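Membrane lipoprotein TpN32 (Treponema pallidum, PDB 1XS5) probably serves as a periplasmic-type substrate-binding lipoprotein that captures L-methionine for uptake into the cell. Local coordinates at residues V7-E12 / L32-F37; F125-A130 / V141-R146; P107-N112 / V153-L158; R90-V95 / Q164-V169; G179-R184 / G234-P239. All blocks are in the same frame, centred on the assembly; numbering follows the deposited sequence. Where two conformers were deposited one is given.

The five contacts are spread over the two lobes of a periplasmic-binding-protein fold, with methionine held in the cleft. Interaction 1 joins two parallel strands of the six-stranded sheet, and interaction 5 reaches the same sheet at strand 238-239. Interactions 3 and 4 belong to the five-stranded sheet; their centres lie about 17 Å apart and they touch where Pro107 packs on the carbonyl oxygen of Val169. Interaction 2 is a peripheral hairpin, about 38 Å from interaction 1 between centres, tied to interaction 4 by a probable hydrogen bond from Arg146 NH2 to Val95 O (2.8 Å). Interaction 3 contributes Asn112 to the ligand pocket, while the side chain of Leu10 in interaction 1 lies about 6 Å from the bound methionine.

Interaction 1 (V7-E12 / L32-F37); sequences VGVLSE and LRIVEF
Leu32 meets Val7 through one branch, its CD1 lying 3.5 Å from Val7 CG1. That valine methyl sits between the backbone N and the carbonyl carbon (chi1 47°), a rotamer that turns it toward the neighbouring strand, and the two side chains cross at a slant. Arg33 takes part through its carbonyl, which accepts from Val7 N at 2.9 Å. Ile34 is paired with Val7 in the register and uses its two branches separately: CG1 reaches Val7 CG1 at 4.2 Å, while CG2 packs 3.6 Å from Val9 CG1. Helix 14-26 closes over this apolar face, with Leu18 against both Val7 and Ile34. Strand 3-9, that helix and strand 30-36 form a beta-alpha-beta unit, and the two strands run parallel with strand 30-36 at the border of the six-stranded sheet. Val35 alternates its backbone bonds in the usual parallel manner, its N giving a nearly straight bond to Val7 O (176° at the hydrogen) and its O accepting from Val9 N. Glu36 follows with a CA-H...O contact to Val9 O. At Phe37 the backbone N donates to Val9 O at 2.9 Å, and this same oxygen lies at the ring edge, near the ring plane. The ring also approaches the backbone of Gly8, with CE1 4.0 Å from Gly8 CA, and its other neighbours include Leu43 and Ala46 of helix 40-49.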
# COMPACT_ATOMS: atom_id res chain seq x y z
N VAL A 7 -5.35 9.92 13.85
CA VAL A 7 -4.50 9.22 12.89
C VAL A 7 -5.46 8.79 11.78
O VAL A 7 -6.43 8.09 12.05
CB VAL A 7 -3.80 7.98 13.52
CG1 VAL A 7 -4.83 7.15 14.30
CG2 VAL A 7 -3.13 7.11 12.39
N GLY A 8 -5.18 9.23 10.55
CA GLY A 8 -6.03 8.87 9.41
C GLY A 8 -5.72 7.47 8.91
O GLY A 8 -4.54 7.06 8.83
N VAL A 9 -6.77 6.72 8.59
CA VAL A 9 -6.59 5.34 8.06
C VAL A 9 -7.56 5.18 6.88
O VAL A 9 -8.57 5.88 6.82
CB VAL A 9 -6.89 4.28 9.19
CG1 VAL A 9 -8.41 4.18 9.44
CG2 VAL A 9 -6.30 2.92 8.82
N LEU A 10 -7.26 4.24 5.98
CA LEU A 10 -8.06 3.95 4.81
C LEU A 10 -8.83 2.64 4.94
O LEU A 10 -9.99 2.56 4.55
CB LEU A 10 -7.11 3.83 3.60
CG LEU A 10 -7.65 3.56 2.19
CD1 LEU A 10 -8.50 4.74 1.74
CD2 LEU A 10 -6.45 3.42 1.25
N SER A 11 -8.18 1.61 5.47
CA SER A 11 -8.82 0.29 5.54
C SER A 11 -7.98 -0.72 6.31
O SER A 11 -6.94 -0.39 6.91
CB SER A 11 -8.94 -0.27 4.11
OG SER A 11 -7.64 -0.67 3.63
N GLU A 12 -8.44 -1.96 6.27
CA GLU A 12 -7.69 -3.05 6.87
C GLU A 12 -6.50 -3.20 5.92
O GLU A 12 -6.63 -2.92 4.72
CB GLU A 12 -8.53 -4.31 6.88
CG GLU A 12 -9.69 -4.24 7.88
CD GLU A 12 -9.22 -4.01 9.33
OE1 GLU A 12 -8.02 -4.13 9.60
OE2 GLU A 12 -10.07 -3.72 10.22
N LEU A 32 -5.91 7.80 21.14
CA LEU A 32 -5.69 7.75 19.71
C LEU A 32 -7.07 7.69 19.07
O LEU A 32 -7.84 6.76 19.33
CB LEU A 32 -4.86 6.49 19.37
CG LEU A 32 -4.34 6.35 17.93
CD1 LEU A 32 -3.56 7.60 17.55
CD2 LEU A 32 -3.44 5.10 17.81
N ARG A 33 -7.39 8.71 18.27
CA ARG A 33 -8.66 8.76 17.56
C ARG A 33 -8.37 8.26 16.14
O ARG A 33 -7.55 8.86 15.42
CB ARG A 33 -9.16 10.21 17.55
CG ARG A 33 -10.48 10.42 16.81
CD ARG A 33 -10.96 11.86 17.11
NE ARG A 33 -10.08 12.86 16.51
CZ ARG A 33 -10.16 13.27 15.25
NH1 ARG A 33 -11.08 12.76 14.44
NH2 ARG A 33 -9.31 14.19 14.80
N ILE A 34 -9.01 7.17 15.72
CA ILE A 34 -8.79 6.59 14.40
C ILE A 34 -9.83 7.20 13.48
O ILE A 34 -11.04 7.02 13.66
CB ILE A 34 -8.90 5.04 14.44
CG1 ILE A 34 -7.83 4.48 15.42
CG2 ILE A 34 -8.65 4.46 13.05
CD1 ILE A 34 -7.87 2.94 15.57
N VAL A 35 -9.34 7.96 12.50
CA VAL A 35 -10.21 8.70 11.60
C VAL A 35 -10.23 8.00 10.24
O VAL A 35 -9.19 7.84 9.60
CB VAL A 35 -9.64 10.13 11.46
CG1 VAL A 35 -10.58 11.01 10.60
CG2 VAL A 35 -9.38 10.72 12.87
N GLU A 36 -11.41 7.60 9.79
CA GLU A 36 -11.54 6.84 8.54
C GLU A 36 -11.82 7.68 7.30
O GLU A 36 -12.81 8.43 7.25
CB GLU A 36 -12.65 5.79 8.72
CG GLU A 36 -12.68 5.15 10.10
CD GLU A 36 -14.01 4.41 10.40
OE1 GLU A 36 -14.42 3.58 9.57
OE2 GLU A 36 -14.64 4.67 11.46
N PHE A 37 -10.96 7.52 6.30
CA PHE A 37 -11.06 8.25 5.04
C PHE A 37 -11.34 7.31 3.89
O PHE A 37 -11.22 6.11 4.04
CB PHE A 37 -9.73 8.96 4.76
CG PHE A 37 -9.50 10.17 5.63
CD1 PHE A 37 -9.04 10.03 6.93
CD2 PHE A 37 -9.75 11.44 5.13
CE1 PHE A 37 -8.83 11.15 7.73
CE2 PHE A 37 -9.55 12.58 5.91
CZ PHE A 37 -9.09 12.44 7.21
O HOH W 1 -12.22 4.10 4.91

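Interaction 2 (F125-A130 / V141-R146); sequences FIRMRA and VQQNVR
Phe125 and Arg146 cross at a slant, their ring and guanidinium planes 60° apart in one of the two conformers of the arginine. In that conformer Arg146 CG lies 3.4 Å from Phe125 CD1, and a chain bent at chi2 and chi3 brings Arg146 NH1 near Phe125 CE1, while its NH2 donates a hydrogen bond to the carbonyl oxygen of Val95. Arg127 and Gln142 instead run side by side in the same direction, both extended, with guanidinium and amide planes only 6° apart and Gln142 OE1 3.7 Å from Arg127 CD. Gln143 crosses the same arginine nearer its base, CB to CB at 3.9 Å. Among the apolar groups, Ile126 meets Val141 at about a right angle, and Met128 SD rests 3.8 Å from Val141 CG2. Arg127 O is gripped twice, by Gln142 N at 2.7 Å and by Gln143 N at 3.1 Å, both in its carbonyl plane. Two residues thus face one across a two-stranded antiparallel ribbon, the signature of a classic beta bulge.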
# COMPACT_ATOMS: atom_id res chain seq x y z
N PHE A 125 6.30 -10.22 -18.84
CA PHE A 125 5.24 -9.75 -19.76
C PHE A 125 5.63 -8.54 -20.60
O PHE A 125 5.16 -8.38 -21.73
CB PHE A 125 3.99 -9.32 -18.99
CG PHE A 125 3.18 -10.46 -18.43
CD1 PHE A 125 2.26 -11.14 -19.22
CD2 PHE A 125 3.30 -10.84 -17.10
CE1 PHE A 125 1.48 -12.15 -18.70
CE2 PHE A 125 2.51 -11.87 -16.57
CZ PHE A 125 1.60 -12.52 -17.39
N ILE A 126 6.44 -7.66 -20.04
CA ILE A 126 6.79 -6.43 -20.70
C ILE A 126 8.18 -5.98 -20.30
O ILE A 126 8.78 -6.54 -19.39
CB ILE A 126 5.82 -5.25 -20.24
CG1 ILE A 126 5.93 -5.05 -18.71
CG2 ILE A 126 4.39 -5.57 -20.60
CD1 ILE A 126 5.14 -3.86 -18.13
N ARG A 127 8.66 -4.95 -21.00
CA ARG A 127 9.93 -4.31 -20.70
C ARG A 127 9.70 -2.82 -20.60
O ARG A 127 9.12 -2.20 -21.51
CB ARG A 127 10.98 -4.56 -21.78
CG ARG A 127 12.30 -3.87 -21.43
CD ARG A 127 13.23 -3.86 -22.64
NE ARG A 127 14.53 -3.33 -22.25
CZ ARG A 127 15.67 -3.98 -22.46
NH1 ARG A 127 15.64 -5.16 -23.06
NH2 ARG A 127 16.82 -3.46 -22.04
N MET A 128 10.16 -2.24 -19.51
CA MET A 128 10.03 -0.81 -19.27
C MET A 128 11.25 -0.03 -19.84
O MET A 128 12.37 -0.55 -19.82
CB MET A 128 9.97 -0.55 -17.78
CG MET A 128 8.78 -1.22 -17.10
SD MET A 128 7.24 -0.56 -17.75
CE MET A 128 7.31 1.16 -17.21
N ARG A 129 11.00 1.18 -20.33
CA ARG A 129 12.04 2.07 -20.84
C ARG A 129 13.05 2.33 -19.69
O ARG A 129 12.67 2.36 -18.51
CB ARG A 129 11.38 3.39 -21.29
CG ARG A 129 12.28 4.63 -21.27
CD ARG A 129 11.51 5.89 -21.68
NE ARG A 129 10.77 6.54 -20.59
CZ ARG A 129 11.24 7.54 -19.83
NH1 ARG A 129 12.48 8.01 -20.04
NH2 ARG A 129 10.47 8.10 -18.89
N ALA A 130 14.31 2.55 -20.04
CA ALA A 130 15.40 2.74 -19.07
C ALA A 130 15.36 3.91 -18.08
O ALA A 130 15.65 3.74 -16.89
CB ALA A 130 16.74 2.76 -19.80
N VAL A 141 6.22 1.90 -21.21
CA VAL A 141 6.44 0.51 -21.58
C VAL A 141 7.17 0.45 -22.91
O VAL A 141 6.63 0.87 -23.91
CB VAL A 141 5.11 -0.27 -21.72
CG1 VAL A 141 5.37 -1.66 -22.27
CG2 VAL A 141 4.44 -0.38 -20.36
N GLN A 142 8.38 -0.08 -22.93
CA GLN A 142 9.11 -0.13 -24.20
C GLN A 142 8.84 -1.34 -25.08
O GLN A 142 8.98 -1.28 -26.32
CB GLN A 142 10.60 -0.01 -23.93
CG GLN A 142 11.44 -0.18 -25.18
CD GLN A 142 12.90 -0.22 -24.87
OE1 GLN A 142 13.58 -1.20 -25.19
NE2 GLN A 142 13.40 0.82 -24.23
N GLN A 143 8.44 -2.45 -24.48
CA GLN A 143 8.17 -3.65 -25.26
C GLN A 143 7.07 -4.49 -24.61
O GLN A 143 7.05 -4.62 -23.37
CB GLN A 143 9.44 -4.47 -25.35
CG GLN A 143 9.38 -5.64 -26.27
CD GLN A 143 10.68 -6.41 -26.21
OE1 GLN A 143 11.75 -5.85 -25.89
NE2 GLN A 143 10.62 -7.71 -26.52
N ASN A 144 6.20 -5.08 -25.42
CA ASN A 144 5.10 -5.89 -24.90
C ASN A 144 5.27 -7.33 -25.36
O ASN A 144 4.71 -7.75 -26.35
CB ASN A 144 3.78 -5.33 -25.40
CG ASN A 144 2.63 -5.65 -24.48
OD1 ASN A 144 2.40 -6.80 -24.15
ND2 ASN A 144 1.89 -4.62 -24.06
N VAL A 145 6.04 -8.09 -24.58
CA VAL A 145 6.41 -9.49 -24.86
C VAL A 145 5.29 -10.54 -24.95
O VAL A 145 5.29 -11.39 -25.86
CB VAL A 145 7.48 -9.94 -23.78
CG1 VAL A 145 7.69 -11.45 -23.76
CG2 VAL A 145 8.80 -9.28 -24.12
N ARG A 146 4.34 -10.48 -24.01
CA ARG A 146 3.24 -11.44 -24.00
C ARG A 146 1.99 -10.91 -24.70
O ARG A 146 0.95 -11.57 -24.67
CB ARG A 146 2.88 -11.83 -22.56
CG ARG A 146 3.97 -12.58 -21.79
CD ARG A 146 4.24 -13.96 -22.37
NE ARG A 146 4.20 -14.96 -21.32
CZ ARG A 146 3.10 -15.28 -20.64
NH1 ARG A 146 1.96 -14.68 -20.93
NH2 ARG A 146 3.15 -16.18 -19.67
O HOH W 2 15.45 0.77 -22.41

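Interaction 3 (P107-N112 / V153-L158); sequences PNDSSN and VESALL. With MET (methionine), chain B.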
# COMPACT_ATOMS: atom_id res chain seq x y z
N PRO A 107 -3.05 -0.59 -10.88
CA PRO A 107 -3.38 0.65 -10.20
C PRO A 107 -3.16 1.85 -11.10
O PRO A 107 -2.29 1.83 -11.96
CB PRO A 107 -2.41 0.67 -9.01
CG PRO A 107 -2.24 -0.76 -8.68
CD PRO A 107 -2.07 -1.37 -10.08
N ASN A 108 -3.95 2.90 -10.89
CA ASN A 108 -3.79 4.10 -11.73
C ASN A 108 -3.12 5.28 -11.02
O ASN A 108 -3.03 6.37 -11.60
CB ASN A 108 -5.15 4.52 -12.32
CG ASN A 108 -6.01 5.29 -11.35
OD1 ASN A 108 -5.72 5.37 -10.15
ND2 ASN A 108 -7.10 5.86 -11.86
N ASP A 109 -2.64 5.10 -9.79
CA ASP A 109 -1.90 6.20 -9.16
C ASP A 109 -0.44 5.88 -9.49
O ASP A 109 0.02 4.75 -9.34
CB ASP A 109 -2.15 6.31 -7.65
CG ASP A 109 -1.75 5.05 -6.90
OD1 ASP A 109 -2.41 4.02 -7.06
OD2 ASP A 109 -0.76 5.12 -6.15
N SER A 110 0.29 6.88 -9.98
CA SER A 110 1.64 6.63 -10.52
C SER A 110 2.66 5.81 -9.73
O SER A 110 3.33 4.97 -10.31
CB SER A 110 2.27 7.96 -10.99
OG SER A 110 2.54 8.78 -9.88
N SER A 111 2.80 6.01 -8.43
CA SER A 111 3.81 5.19 -7.76
C SER A 111 3.41 3.69 -7.71
O SER A 111 4.28 2.82 -7.77
CB SER A 111 4.08 5.71 -6.34
OG SER A 111 2.98 5.54 -5.48
N ASN A 112 2.12 3.37 -7.59
CA ASN A 112 1.72 1.96 -7.58
C ASN A 112 1.57 1.41 -8.97
O ASN A 112 1.64 0.19 -9.16
CB ASN A 112 0.45 1.76 -6.74
CG ASN A 112 0.75 1.96 -5.28
OD1 ASN A 112 1.48 1.15 -4.71
ND2 ASN A 112 0.26 3.08 -4.69
N VAL A 153 -6.74 1.34 -13.40
CA VAL A 153 -8.00 1.38 -12.66
C VAL A 153 -7.76 1.92 -11.26
O VAL A 153 -6.69 1.66 -10.71
CB VAL A 153 -8.58 -0.06 -12.54
CG1 VAL A 153 -9.88 -0.06 -11.73
CG2 VAL A 153 -8.83 -0.64 -13.89
N GLU A 154 -8.71 2.68 -10.68
CA GLU A 154 -8.51 3.15 -9.31
C GLU A 154 -8.27 1.93 -8.42
O GLU A 154 -9.04 0.98 -8.45
CB GLU A 154 -9.75 3.86 -8.76
CG GLU A 154 -10.10 5.12 -9.49
CD GLU A 154 -10.95 6.03 -8.63
OE1 GLU A 154 -11.88 5.53 -7.96
OE2 GLU A 154 -10.68 7.26 -8.63
N SER A 155 -7.22 1.98 -7.60
CA SER A 155 -6.88 0.81 -6.77
C SER A 155 -8.03 0.15 -6.02
O SER A 155 -8.17 -1.07 -6.01
CB SER A 155 -5.80 1.18 -5.77
OG SER A 155 -4.64 1.46 -6.51
N ALA A 156 -8.83 0.97 -5.35
CA ALA A 156 -9.94 0.41 -4.59
C ALA A 156 -10.97 -0.36 -5.44
O ALA A 156 -11.73 -1.20 -4.91
CB ALA A 156 -10.65 1.57 -3.85
N LEU A 157 -11.00 -0.13 -6.75
CA LEU A 157 -11.96 -0.78 -7.62
C LEU A 157 -11.41 -2.00 -8.34
O LEU A 157 -12.12 -2.64 -9.09
CB LEU A 157 -12.44 0.21 -8.70
CG LEU A 157 -13.05 1.52 -8.17
CD1 LEU A 157 -13.55 2.43 -9.32
CD2 LEU A 157 -14.21 1.15 -7.26
N LEU A 158 -10.15 -2.31 -8.11
CA LEU A 158 -9.52 -3.43 -8.79
C LEU A 158 -10.24 -4.73 -8.46
O LEU A 158 -10.49 -5.53 -9.39
CB LEU A 158 -8.02 -3.43 -8.45
CG LEU A 158 -7.21 -2.39 -9.25
CD1 LEU A 158 -5.85 -2.14 -8.58
CD2 LEU A 158 -6.97 -2.97 -10.66
N MET B . -1.18 -0.64 1.52
CA MET B . -0.75 -0.20 0.14
C MET B . 0.39 -1.06 -0.45
O MET B . 0.29 -1.47 -1.63
CB MET B . -0.28 1.27 0.17
CG MET B . -0.12 1.84 -1.22
SD MET B . 0.47 3.55 -1.27
CE MET B . -1.12 4.40 -0.90
OXT MET B . 1.37 -1.31 0.28
O HOH W 3 -5.16 4.16 -7.62
O HOH W 4 -2.58 1.87 -5.28
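The methionine pocket is reached here through Asn112, whose ND2 lies 3.5 Å from the ligand sulfur, SD. The same nitrogen donates to Asp109 OD2 at 2.7 Å, using the syn lone pair of the carboxylate, which helps fix the rotation of the amide; Asn112 OD1 is held by His59 and Arg115. Asp109 stands at the N-cap position and turns its other oxygen, OD1, toward segment 153-158. One water donates to Asp109 OD1 and Asn108 OD1 and accepts from Ser155 N at 3.0 Å, and a second water donates to Asp109 OD1, so the carboxylate links the ligand-contacting asparagine to the hydrated seam. Directly across that seam, Pro107 CB touches Ser155 OG at 3.4 Å, and in one of the two leucine conformers Pro107 CG meets Leu158 CD1 at 3.9 Å. The contact lies where parallel strands 103-107 and 149-153 end, against Tyr40 of helix 40-49, which touches Asp109 and Ser155, and Tyr174 of helix 172-177, with helix 110-122 starting just after Asp109.

Interaction 4 (R90-V95 / Q164-V169); sequences RTYRHV and QVDGAV
With CG between its backbone N and carbonyl carbon (chi1 66°), Arg90 sends an otherwise extended chain across to the carbonyl of Val165. Arg90 NE donates to Val165 O at 2.8 Å. The oxygen lies in the guanidinium plane, but the donor stands well above the carbonyl plane, 53° out of it, and the bond is bent to 135° at the hydrogen. Arg90 CD comes with it, 3.1 Å from Val165 O. A water completes a second path between the same residues: it accepts from Arg90 N at 2.9 Å and donates to Val165 O, so one carbonyl oxygen serves both the backbone and the side-chain end of the arginine. The guanidinium also comes near a carboxylate, with Arg90 NH2 4.2 Å from Asp166 OD1. That separation is beyond a salt bridge, although the opposite charges would probably still attract. Tyr92 lies alongside Asp166 and points the same way. Its CE2 is 4.0 Å from Asp166 CB, and Thr91 CG2 lies over the centre of one ring face. Asp166 OD2 accepts from Val103 N, tying the carboxylate to strand 103-107, while Ser89 OG bonds to Asp166 O. The contact thus joins the surface loop following strand 86-88 to the entrance of strand 167-170, which runs between strands 86-88 and 103-107 in the five-stranded sheet.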
# COMPACT_ATOMS: atom_id res chain seq x y z
N ARG A 90 -8.84 -14.37 -12.17
CA ARG A 90 -10.14 -14.95 -11.84
C ARG A 90 -10.19 -16.39 -12.30
O ARG A 90 -10.98 -17.18 -11.79
CB ARG A 90 -11.27 -14.19 -12.54
CG ARG A 90 -11.25 -14.30 -14.08
CD ARG A 90 -12.24 -13.31 -14.69
NE ARG A 90 -12.16 -13.16 -16.15
CZ ARG A 90 -12.91 -13.85 -17.00
NH1 ARG A 90 -13.80 -14.73 -16.56
NH2 ARG A 90 -12.80 -13.64 -18.30
N THR A 91 -9.33 -16.72 -13.26
CA THR A 91 -9.37 -18.07 -13.79
C THR A 91 -8.02 -18.77 -14.01
O THR A 91 -7.87 -19.97 -13.71
CB THR A 91 -10.15 -18.03 -15.10
OG1 THR A 91 -10.03 -19.29 -15.74
CG2 THR A 91 -9.62 -16.93 -16.02
N TYR A 92 -7.04 -18.05 -14.54
CA TYR A 92 -5.74 -18.64 -14.79
C TYR A 92 -5.03 -19.00 -13.50
O TYR A 92 -5.13 -18.27 -12.51
CB TYR A 92 -4.89 -17.70 -15.63
CG TYR A 92 -5.49 -17.43 -16.99
CD1 TYR A 92 -5.81 -18.48 -17.85
CD2 TYR A 92 -5.76 -16.13 -17.40
CE1 TYR A 92 -6.38 -18.23 -19.11
CE2 TYR A 92 -6.32 -15.87 -18.64
CZ TYR A 92 -6.63 -16.93 -19.49
OH TYR A 92 -7.20 -16.64 -20.70
N ARG A 93 -4.34 -20.13 -13.50
CA ARG A 93 -3.62 -20.59 -12.32
C ARG A 93 -2.09 -20.53 -12.47
O ARG A 93 -1.33 -20.89 -11.55
CB ARG A 93 -4.03 -22.01 -12.01
CG ARG A 93 -5.42 -22.18 -11.44
CD ARG A 93 -5.67 -23.68 -11.36
NE ARG A 93 -6.86 -24.06 -10.61
CZ ARG A 93 -7.34 -25.30 -10.57
NH1 ARG A 93 -6.74 -26.28 -11.25
NH2 ARG A 93 -8.43 -25.57 -9.86
N HIS A 94 -1.64 -20.05 -13.62
CA HIS A 94 -0.22 -19.95 -13.88
C HIS A 94 0.02 -18.81 -14.80
O HIS A 94 -0.69 -18.56 -15.76
CB HIS A 94 0.31 -21.23 -14.52
CG HIS A 94 1.80 -21.37 -14.45
ND1 HIS A 94 2.65 -20.57 -15.19
CD2 HIS A 94 2.58 -22.21 -13.75
CE1 HIS A 94 3.90 -20.92 -14.94
NE2 HIS A 94 3.89 -21.92 -14.08
N VAL A 95 1.08 -18.10 -14.48
CA VAL A 95 1.48 -16.96 -15.23
C VAL A 95 1.63 -17.28 -16.73
O VAL A 95 1.32 -16.43 -17.58
CB VAL A 95 2.76 -16.42 -14.51
CG1 VAL A 95 3.98 -17.23 -14.92
CG2 VAL A 95 2.88 -14.94 -14.64
N GLN A 164 -14.08 -9.49 -14.31
CA GLN A 164 -14.31 -9.10 -15.69
C GLN A 164 -13.04 -8.90 -16.53
O GLN A 164 -13.10 -8.47 -17.68
CB GLN A 164 -15.15 -7.82 -15.72
CG GLN A 164 -16.63 -8.02 -15.33
CD GLN A 164 -16.86 -8.12 -13.83
OE1 GLN A 164 -16.46 -7.24 -13.08
NE2 GLN A 164 -17.51 -9.19 -13.39
N VAL A 165 -11.87 -9.17 -15.94
CA VAL A 165 -10.61 -9.05 -16.68
C VAL A 165 -9.85 -10.38 -16.54
O VAL A 165 -10.21 -11.21 -15.74
CB VAL A 165 -9.71 -7.90 -16.13
CG1 VAL A 165 -10.40 -6.54 -16.36
CG2 VAL A 165 -9.45 -8.10 -14.62
N ASP A 166 -8.81 -10.58 -17.33
CA ASP A 166 -8.05 -11.82 -17.26
C ASP A 166 -7.16 -11.89 -16.01
O ASP A 166 -6.92 -12.97 -15.47
CB ASP A 166 -7.19 -11.96 -18.53
CG ASP A 166 -8.07 -12.08 -19.79
OD1 ASP A 166 -8.89 -13.03 -19.81
OD2 ASP A 166 -7.95 -11.24 -20.71
N GLY A 167 -6.65 -10.74 -15.59
CA GLY A 167 -5.85 -10.70 -14.36
C GLY A 167 -5.82 -9.29 -13.80
O GLY A 167 -6.27 -8.34 -14.45
N ALA A 168 -5.30 -9.12 -12.58
CA ALA A 168 -5.19 -7.81 -11.98
C ALA A 168 -4.07 -7.81 -10.96
O ALA A 168 -3.89 -8.82 -10.23
CB ALA A 168 -6.49 -7.44 -11.28
N VAL A 169 -3.31 -6.72 -10.93
CA VAL A 169 -2.21 -6.54 -9.95
C VAL A 169 -2.90 -5.72 -8.85
O VAL A 169 -3.19 -4.54 -9.06
CB VAL A 169 -1.05 -5.78 -10.58
CG1 VAL A 169 0.03 -5.52 -9.55
CG2 VAL A 169 -0.47 -6.65 -11.76
O HOH W 5 -9.01 -11.72 -13.33

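Interaction 5 (G179-R184 / G234-P239); sequences GLSARR and GGEVAP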
# COMPACT_ATOMS: atom_id res chain seq x y z
N GLY A 179 -10.64 -11.24 -0.05
CA GLY A 179 -10.35 -12.65 0.15
C GLY A 179 -9.19 -13.22 -0.67
O GLY A 179 -9.08 -14.45 -0.81
N LEU A 180 -8.30 -12.37 -1.18
CA LEU A 180 -7.15 -12.84 -1.98
C LEU A 180 -5.86 -12.73 -1.21
O LEU A 180 -5.54 -11.66 -0.66
CB LEU A 180 -7.02 -11.98 -3.24
CG LEU A 180 -8.24 -12.01 -4.16
CD1 LEU A 180 -8.12 -10.86 -5.20
CD2 LEU A 180 -8.33 -13.38 -4.88
N SER A 181 -5.06 -13.80 -1.25
CA SER A 181 -3.77 -13.85 -0.53
C SER A 181 -2.65 -13.88 -1.57
O SER A 181 -2.67 -14.70 -2.50
CB SER A 181 -3.70 -15.14 0.32
OG SER A 181 -2.35 -15.47 0.64
N ALA A 182 -1.66 -13.00 -1.42
CA ALA A 182 -0.58 -12.99 -2.39
C ALA A 182 0.14 -14.35 -2.42
O ALA A 182 0.69 -14.74 -3.47
CB ALA A 182 0.42 -11.94 -2.04
N ARG A 183 0.19 -15.05 -1.29
CA ARG A 183 0.91 -16.33 -1.28
C ARG A 183 0.03 -17.44 -1.81
O ARG A 183 0.44 -18.25 -2.64
CB ARG A 183 1.37 -16.72 0.14
CG ARG A 183 2.26 -17.97 0.10
CD ARG A 183 2.62 -18.46 1.43
NE ARG A 183 3.84 -19.26 1.39
CZ ARG A 183 4.26 -20.02 2.40
NH1 ARG A 183 3.55 -20.09 3.53
NH2 ARG A 183 5.40 -20.71 2.30
N ARG A 184 -1.20 -17.50 -1.32
CA ARG A 184 -2.08 -18.59 -1.73
C ARG A 184 -2.67 -18.44 -3.14
O ARG A 184 -2.78 -19.42 -3.87
CB ARG A 184 -3.25 -18.75 -0.72
CG ARG A 184 -4.25 -19.85 -1.06
CD ARG A 184 -5.49 -19.79 -0.15
NE ARG A 184 -6.23 -18.55 -0.35
CZ ARG A 184 -6.97 -17.95 0.57
NH1 ARG A 184 -7.10 -18.48 1.79
NH2 ARG A 184 -7.58 -16.79 0.26
N GLY A 234 0.99 -16.33 5.42
CA GLY A 234 1.63 -16.41 4.12
C GLY A 234 2.53 -15.22 3.95
O GLY A 234 3.18 -15.06 2.91
N GLY A 235 2.58 -14.37 4.98
CA GLY A 235 3.39 -13.17 4.88
C GLY A 235 2.65 -12.11 4.05
O GLY A 235 3.30 -11.22 3.48
N GLU A 236 1.32 -12.19 3.97
CA GLU A 236 0.55 -11.22 3.20
C GLU A 236 0.78 -9.81 3.77
O GLU A 236 0.84 -8.86 3.03
CB GLU A 236 -0.93 -11.57 3.20
CG GLU A 236 -1.32 -12.90 2.49
CD GLU A 236 -1.15 -14.15 3.37
OE1 GLU A 236 -0.42 -14.09 4.38
OE2 GLU A 236 -1.72 -15.21 3.03
N VAL A 237 0.90 -9.71 5.09
CA VAL A 237 1.20 -8.46 5.78
C VAL A 237 2.28 -8.90 6.78
O VAL A 237 2.04 -9.81 7.56
CB VAL A 237 -0.02 -7.92 6.53
CG1 VAL A 237 0.30 -6.51 7.07
CG2 VAL A 237 -1.22 -7.88 5.60
N ALA A 238 3.47 -8.31 6.74
CA ALA A 238 4.54 -8.73 7.63
C ALA A 238 5.32 -7.55 8.20
O ALA A 238 5.55 -6.56 7.50
CB ALA A 238 5.51 -9.64 6.83
N PRO A 239 5.77 -7.66 9.46
CA PRO A 239 6.53 -6.57 10.10
C PRO A 239 7.71 -6.15 9.21
O PRO A 239 8.36 -6.98 8.59
CB PRO A 239 7.03 -7.19 11.41
CG PRO A 239 6.03 -8.29 11.71
CD PRO A 239 5.69 -8.86 10.33
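Ser181, the first residue of an ST motif, meets Glu236 where the loop after helix 172-177 faces the turn before strand 238-239. Ser181 OG accepts from Arg184 N at 3.0 Å in an almost straight bond, 174° at the hydrogen, with a weaker, more bent bond from Arg183 N. Ser181 OG in turn donates to Glu236 OE2 at a modelled 2.5 Å, so short that the exact length is doubtful. Its position anti to the backbone N (chi1 160°) lets it serve both the turn and the carboxylate. Glu236 reaches it by a bend at chi2 (84°), which also brings CG to 3.3 Å from Ser181 OG. The other carboxylate oxygen of Glu236, OE1, takes a weak bond from Gly234 N at 2.8 Å within its own turn, while OE2 faces the serine. Alongside, the extended chain of Arg183 runs past Gly234, its CD 3.5 Å from Gly234 CA and its CB 3.7 Å from Gly234 O. Gly179, the C-prime residue of a Schellman motif, ends the preceding helix just before this loop, and Asp185 accepts from Ser181 N. Ala182 packs on Ala86 and Tyr88 of strand 86-88, while Val237, next to the glutamate, touches Ile176 of helix 172-177 and Leu228 of helix 222-231; beyond it, strand 238-239 joins the six-stranded sheet beside strand 74-82.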